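Local coordinates for MP-4 (Mucuna pruriens, PDB 5DSS), which is a Kunitz-type seed protein, probably related to protease inhibitors, that contributes to snake venom neutralization indirectly, by stimulating cross-reactive antibodies, at residues Leu80-Thr85 with Gly126-Glu131; Gly19-Met24 with Phe178-Gly183; Asn89-Arg94 with Val110-Ser115. One frame throughout, in Å; residues are numbered along the deposited sequence.

Contact 1 of 3, residues Leu80-Thr85 with Gly126-Glu131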
loop_
_atom_site.group_PDB
_atom_site.type_symbol
_atom_site.label_atom_id
_atom_site.label_comp_id
_atom_site.label_asym_id
_atom_site.label_seq_id
_atom_site.Cartn_x
_atom_site.Cartn_y
_atom_site.Cartn_z
ATOM N N LEU A 80 5.227 -8.143 6.114
ATOM C CA LEU A 80 3.864 -8.574 5.787
ATOM C C LEU A 80 3.484 -8.459 4.349
ATOM O O LEU A 80 4.095 -7.707 3.587
ATOM C CB LEU A 80 2.783 -7.940 6.645
ATOM C CG LEU A 80 2.833 -6.488 7.077
ATOM C CD1 LEU A 80 2.266 -5.564 6.013
ATOM C CD2 LEU A 80 1.998 -6.486 8.345
ATOM N N ASN A 81 2.438 -9.184 3.988
ATOM C CA ASN A 81 1.924 -9.086 2.640
ATOM C C ASN A 81 0.530 -8.516 2.641
ATOM O O ASN A 81 -0.411 -9.020 3.287
ATOM C CB ASN A 81 2.061 -10.398 1.868
ATOM C CG ASN A 81 3.410 -10.501 1.196
ATOM O OD1 ASN A 81 3.589 -10.031 0.062
ATOM N ND2 ASN A 81 4.394 -11.066 1.908
ATOM N N ILE A 82 0.416 -7.435 1.901
ATOM C CA ILE A 82 -0.809 -6.713 1.893
ATOM C C ILE A 82 -1.604 -6.954 0.590
ATOM O O ILE A 82 -1.043 -7.272 -0.477
ATOM C CB ILE A 82 -0.502 -5.232 2.245
ATOM C CG1 ILE A 82 -1.735 -4.371 2.055
ATOM C CG2 ILE A 82 0.741 -4.733 1.515
ATOM C CD1 ILE A 82 -2.728 -4.620 3.174
ATOM N N GLU A 83 -2.926 -6.851 0.720
ATOM C CA GLU A 83 -3.866 -7.054 -0.368
ATOM C C GLU A 83 -5.208 -6.404 -0.001
ATOM O O GLU A 83 -5.535 -6.224 1.182
ATOM C CB GLU A 83 -4.112 -8.545 -0.532
ATOM C CG GLU A 83 -3.017 -9.444 0.019
ATOM C CD GLU A 83 -3.340 -10.904 -0.182
ATOM O OE1 GLU A 83 -4.373 -11.334 0.375
ATOM O OE2 GLU A 83 -2.570 -11.607 -0.885
ATOM N N PHE A 84 -5.989 -6.058 -1.025
ATOM C CA PHE A 84 -7.347 -5.519 -0.838
ATOM C C PHE A 84 -8.241 -6.688 -0.468
ATOM O O PHE A 84 -7.824 -7.848 -0.528
ATOM C CB PHE A 84 -7.895 -4.894 -2.128
ATOM C CG PHE A 84 -7.412 -3.506 -2.395
ATOM C CD1 PHE A 84 -7.795 -2.455 -1.581
ATOM C CD2 PHE A 84 -6.603 -3.233 -3.477
ATOM C CE1 PHE A 84 -7.378 -1.152 -1.852
ATOM C CE2 PHE A 84 -6.180 -1.948 -3.742
ATOM C CZ PHE A 84 -6.564 -0.902 -2.933
ATOM N N THR A 85 -9.483 -6.369 -0.125
ATOM C CA THR A 85 -10.451 -7.368 0.309
ATOM C C THR A 85 -11.282 -8.007 -0.801
ATOM O O THR A 85 -11.978 -8.987 -0.535
ATOM C CB THR A 85 -11.376 -6.754 1.341
ATOM O OG1 THR A 85 -10.584 -6.342 2.457
ATOM C CG2 THR A 85 -12.418 -7.745 1.790
ATOM N N GLY A 126 9.270 -9.528 -3.007
ATOM C CA GLY A 126 9.501 -8.895 -1.732
ATOM C C GLY A 126 8.340 -8.802 -0.746
ATOM O O GLY A 126 7.179 -8.963 -1.113
ATOM N N GLY A 127 8.710 -8.520 0.509
ATOM C CA GLY A 127 7.769 -8.370 1.598
ATOM C C GLY A 127 7.773 -6.934 2.063
ATOM O O GLY A 127 8.807 -6.254 2.054
ATOM N N PHE A 128 6.605 -6.464 2.464
ATOM C CA PHE A 128 6.449 -5.070 2.810
ATOM C C PHE A 128 6.904 -4.755 4.234
ATOM O O PHE A 128 7.492 -5.587 4.885
ATOM C CB PHE A 128 5.006 -4.653 2.600
ATOM C CG PHE A 128 4.759 -3.901 1.343
ATOM C CD1 PHE A 128 5.588 -2.846 0.965
ATOM C CD2 PHE A 128 3.622 -4.170 0.581
ATOM C CE1 PHE A 128 5.334 -2.082 -0.181
ATOM C CE2 PHE A 128 3.340 -3.416 -0.566
ATOM C CZ PHE A 128 4.211 -2.374 -0.954
ATOM N N TYR A 129 6.630 -3.532 4.686
ATOM C CA TYR A 129 6.969 -3.059 6.024
ATOM C C TYR A 129 6.138 -1.822 6.390
ATOM O O TYR A 129 5.167 -1.524 5.698
ATOM C CB TYR A 129 8.474 -2.757 6.101
ATOM C CG TYR A 129 9.282 -3.916 6.615
ATOM C CD1 TYR A 129 9.067 -4.409 7.878
ATOM C CD2 TYR A 129 10.238 -4.545 5.814
ATOM C CE1 TYR A 129 9.794 -5.478 8.342
ATOM C CE2 TYR A 129 10.973 -5.619 6.275
ATOM C CZ TYR A 129 10.745 -6.069 7.538
ATOM O OH TYR A 129 11.440 -7.131 8.026
ATOM N N GLY A 130 6.490 -1.104 7.462
ATOM C CA GLY A 130 5.839 0.190 7.694
ATOM C C GLY A 130 6.025 0.952 8.989
ATOM O O GLY A 130 6.691 0.496 9.887
ATOM N N GLU A 131 5.416 2.136 9.042
ATOM C CA GLU A 131 5.283 3.007 10.229
ATOM C C GLU A 131 6.202 4.230 10.429
ATOM O O GLU A 131 7.381 4.283 10.052
#

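Contact 2 of 3, residues Gly19-Met24 with Phe178-Gly183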
loop_
_atom_site.group_PDB
_atom_site.type_symbol
_atom_site.label_atom_id
_atom_site.label_comp_id
_atom_site.label_asym_id
_atom_site.label_seq_id
_atom_site.Cartn_x
_atom_site.Cartn_y
_atom_site.Cartn_z
ATOM N N GLY A 19 -7.026 -7.959 9.639
ATOM C CA GLY A 19 -7.993 -6.960 9.983
ATOM C C GLY A 19 -8.088 -6.056 8.783
ATOM O O GLY A 19 -7.057 -5.609 8.263
ATOM N N LYS A 20 -9.318 -5.781 8.348
ATOM C CA LYS A 20 -9.578 -4.873 7.236
ATOM C C LYS A 20 -9.495 -3.429 7.678
ATOM O O LYS A 20 -10.117 -3.050 8.656
ATOM C CB LYS A 20 -10.957 -5.142 6.666
ATOM C CG LYS A 20 -11.134 -6.514 6.054
ATOM C CD LYS A 20 -12.519 -6.984 6.400
ATOM C CE LYS A 20 -13.488 -5.807 6.368
ATOM N NZ LYS A 20 -14.898 -6.119 6.753
ATOM N N TYR A 21 -8.729 -2.632 6.934
ATOM C CA TYR A 21 -8.540 -1.217 7.214
ATOM C C TYR A 21 -8.642 -0.384 5.956
ATOM O O TYR A 21 -8.909 -0.897 4.891
ATOM C CB TYR A 21 -7.171 -0.994 7.868
ATOM C CG TYR A 21 -6.998 -1.680 9.198
ATOM C CD1 TYR A 21 -7.434 -2.978 9.389
ATOM C CD2 TYR A 21 -6.399 -1.032 10.274
ATOM C CE1 TYR A 21 -7.284 -3.626 10.615
ATOM C CE2 TYR A 21 -6.248 -1.678 11.505
ATOM C CZ TYR A 21 -6.687 -2.982 11.661
ATOM O OH TYR A 21 -6.553 -3.649 12.846
ATOM N N TYR A 22 -8.473 0.920 6.102
ATOM C CA TYR A 22 -8.478 1.833 4.974
ATOM C C TYR A 22 -7.259 2.670 5.259
ATOM O O TYR A 22 -6.800 2.743 6.395
ATOM C CB TYR A 22 -9.677 2.794 4.993
ATOM C CG TYR A 22 -11.079 2.261 4.727
ATOM C CD1 TYR A 22 -11.520 2.027 3.440
ATOM C CD2 TYR A 22 -11.972 2.062 5.776
ATOM C CE1 TYR A 22 -12.806 1.582 3.209
ATOM C CE2 TYR A 22 -13.241 1.627 5.561
ATOM C CZ TYR A 22 -13.666 1.384 4.281
ATOM O OH TYR A 22 -14.961 0.929 4.062
ATOM N N ILE A 23 -6.728 3.253 4.239
ATOM C CA ILE A 23 -5.631 4.176 4.381
ATOM C C ILE A 23 -6.025 5.541 3.773
ATOM O O ILE A 23 -6.141 5.667 2.574
ATOM C CB ILE A 23 -4.365 3.577 3.725
ATOM C CG1 ILE A 23 -4.454 2.067 3.703
ATOM C CG2 ILE A 23 -3.111 3.977 4.467
ATOM C CD1 ILE A 23 -3.327 1.443 2.966
ATOM N N MET A 24 -6.227 6.552 4.629
ATOM C CA MET A 24 -6.558 7.913 4.183
ATOM C C MET A 24 -5.330 8.756 3.839
ATOM O O MET A 24 -4.198 8.337 4.088
ATOM C CB MET A 24 -7.491 8.617 5.177
ATOM C CG MET A 24 -8.913 8.727 4.644
ATOM S SD MET A 24 -10.242 8.185 5.756
ATOM C CE MET A 24 -10.356 6.428 5.405
ATOM N N PHE A 178 -4.714 5.111 9.356
ATOM C CA PHE A 178 -5.396 3.830 9.219
ATOM C C PHE A 178 -6.755 3.780 9.909
ATOM O O PHE A 178 -6.903 4.154 11.091
ATOM C CB PHE A 178 -4.536 2.724 9.787
ATOM C CG PHE A 178 -3.210 2.592 9.125
ATOM C CD1 PHE A 178 -3.087 1.891 7.945
ATOM C CD2 PHE A 178 -2.074 3.146 9.704
ATOM C CE1 PHE A 178 -1.859 1.742 7.351
ATOM C CE2 PHE A 178 -0.840 3.003 9.108
ATOM C CZ PHE A 178 -0.731 2.303 7.927
ATOM N N GLU A 179 -7.738 3.287 9.169
ATOM C CA GLU A 179 -9.106 3.221 9.648
ATOM C C GLU A 179 -9.499 1.775 9.529
ATOM O O GLU A 179 -9.729 1.295 8.421
ATOM C CB GLU A 179 -9.973 4.090 8.733
ATOM C CG GLU A 179 -11.307 4.608 9.268
ATOM C CD GLU A 179 -12.226 4.942 8.092
ATOM O OE1 GLU A 179 -11.836 4.580 6.965
ATOM O OE2 GLU A 179 -13.302 5.562 8.237
ATOM N N LYS A 180 -9.552 1.071 10.660
ATOM C CA LYS A 180 -10.043 -0.295 10.667
ATOM C C LYS A 180 -11.405 -0.237 9.913
ATOM O O LYS A 180 -12.057 0.800 9.883
ATOM C CB LYS A 180 -10.249 -0.781 12.113
ATOM C CG LYS A 180 -11.056 -2.069 12.246
ATOM C CD LYS A 180 -10.468 -3.208 11.407
ATOM C CE LYS A 180 -11.291 -4.488 11.538
ATOM N NZ LYS A 180 -11.052 -5.504 10.475
ATOM N N ALA A 181 -11.806 -1.345 9.301
ATOM C CA ALA A 181 -13.039 -1.374 8.528
ATOM C C ALA A 181 -14.245 -1.806 9.346
ATOM O O ALA A 181 -15.321 -2.007 8.792
ATOM C CB ALA A 181 -12.875 -2.275 7.320
ATOM N N GLY A 182 -14.055 -1.936 10.658
ATOM C CA GLY A 182 -15.107 -2.356 11.569
ATOM C C GLY A 182 -14.930 -3.809 11.969
ATOM O O GLY A 182 -13.910 -4.419 11.649
ATOM N N GLY A 183 -15.940 -4.377 12.628
ATOM C CA GLY A 183 -15.918 -5.777 13.018
ATOM C C GLY A 183 -15.979 -6.084 14.505
ATOM O O GLY A 183 -15.988 -5.196 15.355
#

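Contact 3 of 3, residues Asn89-Arg94 with Val110-Ser115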
loop_
_atom_site.group_PDB
_atom_site.type_symbol
_atom_site.label_atom_id
_atom_site.label_comp_id
_atom_site.label_asym_id
_atom_site.label_seq_id
_atom_site.Cartn_x
_atom_site.Cartn_y
_atom_site.Cartn_z
ATOM N N ASN A 89 -12.257 -9.106 -10.880
ATOM C CA ASN A 89 -12.317 -10.558 -10.986
ATOM C C ASN A 89 -11.168 -11.177 -11.787
ATOM O O ASN A 89 -10.853 -12.368 -11.624
ATOM C CB ASN A 89 -13.696 -11.020 -11.481
ATOM C CG ASN A 89 -14.776 -10.806 -10.434
ATOM O OD1 ASN A 89 -14.698 -9.866 -9.633
ATOM N ND2 ASN A 89 -15.785 -11.679 -10.421
ATOM N N CYS A 90 -10.520 -10.358 -12.603
ATOM C CA CYS A 90 -9.618 -10.881 -13.630
ATOM C C CYS A 90 -8.129 -10.788 -13.521
ATOM O O CYS A 90 -7.406 -11.417 -14.289
ATOM C CB CYS A 90 -10.065 -10.365 -14.996
ATOM S SG CYS A 90 -8.664 -10.101 -16.078
ATOM N N ALA A 91 -7.675 -10.015 -12.562
ATOM C CA ALA A 91 -6.303 -10.120 -12.182
ATOM C C ALA A 91 -6.285 -11.363 -11.293
ATOM O O ALA A 91 -7.308 -11.751 -10.723
ATOM C CB ALA A 91 -5.876 -8.867 -11.444
ATOM N N GLU A 92 -5.137 -12.014 -11.225
ATOM C CA GLU A 92 -4.997 -13.235 -10.449
ATOM C C GLU A 92 -5.223 -13.052 -8.921
ATOM O O GLU A 92 -6.158 -13.622 -8.365
ATOM C CB GLU A 92 -3.648 -13.879 -10.766
ATOM C CG GLU A 92 -3.355 -13.931 -12.260
ATOM C CD GLU A 92 -3.069 -15.344 -12.755
ATOM O OE1 GLU A 92 -2.349 -16.099 -12.059
ATOM O OE2 GLU A 92 -3.579 -15.706 -13.841
ATOM N N ASN A 93 -4.420 -12.235 -8.247
ATOM C CA ASN A 93 -4.680 -11.970 -6.838
ATOM C C ASN A 93 -4.816 -10.497 -6.551
ATOM O O ASN A 93 -4.735 -9.666 -7.450
ATOM C CB ASN A 93 -3.620 -12.607 -5.931
ATOM C CG ASN A 93 -2.225 -12.128 -6.215
ATOM O OD1 ASN A 93 -1.991 -11.315 -7.103
ATOM N ND2 ASN A 93 -1.276 -12.650 -5.463
ATOM N N ARG A 94 -5.021 -10.162 -5.292
ATOM C CA ARG A 94 -5.141 -8.767 -4.914
ATOM C C ARG A 94 -3.855 -8.278 -4.256
ATOM O O ARG A 94 -3.722 -7.069 -3.942
ATOM C CB ARG A 94 -6.319 -8.621 -3.956
ATOM C CG ARG A 94 -7.452 -9.554 -4.322
ATOM C CD ARG A 94 -8.174 -10.103 -3.106
ATOM N NE ARG A 94 -7.397 -11.118 -2.410
ATOM C CZ ARG A 94 -7.833 -11.793 -1.357
ATOM N NH1 ARG A 94 -9.053 -11.564 -0.882
ATOM N NH2 ARG A 94 -7.056 -12.701 -0.784
ATOM N N VAL A 110 2.757 0.151 -8.015
ATOM C CA VAL A 110 1.897 -0.662 -7.149
ATOM C C VAL A 110 1.072 -1.641 -7.998
ATOM O O VAL A 110 0.237 -1.236 -8.820
ATOM C CB VAL A 110 0.931 0.239 -6.338
ATOM C CG1 VAL A 110 -0.161 0.826 -7.248
ATOM C CG2 VAL A 110 0.337 -0.518 -5.165
ATOM N N GLY A 111 1.293 -2.930 -7.818
ATOM C CA GLY A 111 0.618 -3.866 -8.678
ATOM C C GLY A 111 -0.150 -4.989 -8.037
ATOM O O GLY A 111 0.410 -5.709 -7.232
ATOM N N ILE A 112 -1.422 -5.134 -8.418
ATOM C CA ILE A 112 -2.242 -6.284 -8.047
ATOM C C ILE A 112 -2.221 -7.190 -9.282
ATOM O O ILE A 112 -1.991 -6.706 -10.389
ATOM C CB ILE A 112 -3.700 -5.880 -7.623
ATOM C CG1 ILE A 112 -4.692 -5.863 -8.809
ATOM C CG2 ILE A 112 -3.725 -4.544 -6.897
ATOM C CD1 ILE A 112 -5.585 -7.093 -8.929
ATOM N N GLY A 113 -2.451 -8.492 -9.102
ATOM C CA GLY A 113 -2.400 -9.449 -10.209
ATOM C C GLY A 113 -1.039 -10.114 -10.289
ATOM O O GLY A 113 -0.013 -9.511 -9.911
ATOM N N GLY A 114 -1.072 -11.346 -10.814
ATOM C CA GLY A 114 0.083 -12.239 -10.945
ATOM C C GLY A 114 0.968 -12.283 -12.163
ATOM O O GLY A 114 2.003 -12.939 -12.180
ATOM N N SER A 115 0.554 -11.735 -13.308
ATOM C CA SER A 115 1.330 -11.702 -14.599
ATOM C C SER A 115 1.003 -10.190 -14.767
ATOM O O SER A 115 0.448 -9.521 -13.883
ATOM C CB SER A 115 0.592 -12.459 -15.704
ATOM O OG SER A 115 -0.058 -13.638 -15.250
#

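Contact 1 of 3, residues Leu80-Thr85 with Gly126-Glu131
F128 and L80 bury the most area here, with I82 third. The backbone ties the first two together. F128 N donates to L80 O at 3.0 Å, with an angle of 148° at the hydrogen. F128 N is tilted 18° out of the L80 carbonyl plane. The CA atoms of L80 and F128 are 5.3 Å apart. F128 CB also rests against L80 O, at 3.3 Å. The L80 side chain reaches the root of F128, CD1 to CB at 4.5 Å, and L80 O lies oblique to the ring. I82 meets the ring itself. Its chi1 of 172° puts CG1 opposite the backbone N and leaves CG2 between N and the carbonyl carbon. From there CG2 approaches the CD2 and CE2 side of F128, obliquely. The modelled CG2 to CD2 separation is too short to trust. N81 is a lesser partner, with ND2 4.3 Å from G127 CA.

F128 belongs to strand 126-130, which pairs antiparallel with strand 142-146, and its ring packs edge-to-face with F144. Segment 80-85 lies in the loop that follows strand 62-63 and precedes strand 97-99. Backbone hydrogen bonds join it to K63, N65 and, through I82, W96.

Contact 2 of 3, residues Gly19-Met24 with Phe178-Gly183
Y21 lays its ring against the backbone of K180, and the contact can be followed outward along the tyrosine. CB is 3.5 Å from E179 O. CG is placed opposite the carbonyl carbon of Y21 (chi1 -62°), which carries the ring over to K180. CG then meets K180 CA at 3.7 Å. CD2 turns an edge to F178 CB at 4.2 Å, near the ring plane. CE2 faces the CA and CB of K180, while CE1 and CZ come near K180 CD, whose modelled place is doubtful. The CH-pi contact is centred on K180 CA, 3.8 Å from the ring centroid and 18° off the normal. At the tip, OH leaves the contact and is hydrogen-bonded to L16 N.

The segments lie on antiparallel strands 20-24 and 177-180, the second running on into a loop. They are the first and last strands of the chain, and this pairing is how a beta-trefoil brings its two chain ends together. Strand 62-63 lies along the other edge of strand 20-24.

E179 N donates to Y22 O at 3.0 Å, nearly straight at 164°. The return bond, Y22 N to E179 O, is weak. Y22 and E179 share one face of the pair. I23 and F178 are on the opposite face. They lie side by side, with I23 CG2 3.9 Å from F178 CE1, and I23 also touches V62. Further on, K20 CB packs against A181 CB at 3.5 Å.

Contact 3 of 3, residues Asn89-Arg94 with Val110-Ser115
A91 and I112 give the apolar part of this contact. A91 CB points at the other segment and meets I112 CD1, although the modelled gap is too short to be reliable. The same methyl lies 3.7 Å from G113 CA. I112 also packs against backbone: its CB and CG2 are each 3.9 Å from R94 O.

The polar part is thin. One hydrogen bond crosses, from G113 N to N93 O at 3.1 Å, and it is weak because the angle at the hydrogen is 126°. The N93 side chain stays close by. Its CG sits between the backbone N and the carbonyl carbon (chi1 59°), which folds the amide back so that OD1 lies 3.5 Å from G113 C.

A third group is side chain on glycine backbone. E92 runs its CB and CG past G114 N, with CB 3.6 Å and CG 3.7 Å away. G113 has a positive phi of 96°, which suits a glycine at this bend.

Outside the two segments, C90 is disulfide-bonded to C45, and A91 touches C45. I112 is hydrogen-bonded through its backbone to V47 and packs on P88 and V49. The arrangement packs the loop 89-94 on the end of strand 109-111, beside a disulfide of the kind that ties loops together in Kunitz-type beta-trefoils.

Along the chain the segments come in the order 19-24, 80-85, 89-94, 110-115, 126-131, 178-183. Contact 2 spans contact 1, which spans contact 3. Contact 1 lies nearest the centre of the chain. Its centre is about 14 Å from that of contact 2 and about 15 Å from that of contact 3. The centres of contacts 2 and 3 are about 21 Å apart and their nearest atoms about 9 Å. Segment 80-85 links them. T85 OG1 packs on K20 CG of contact 2, and E83 OE1 forms a long, weak ion pair with R94 NH2 of contact 3. The contacts join distant parts of one helix-free beta-trefoil, from paired chain ends to a disulfide-tied loop.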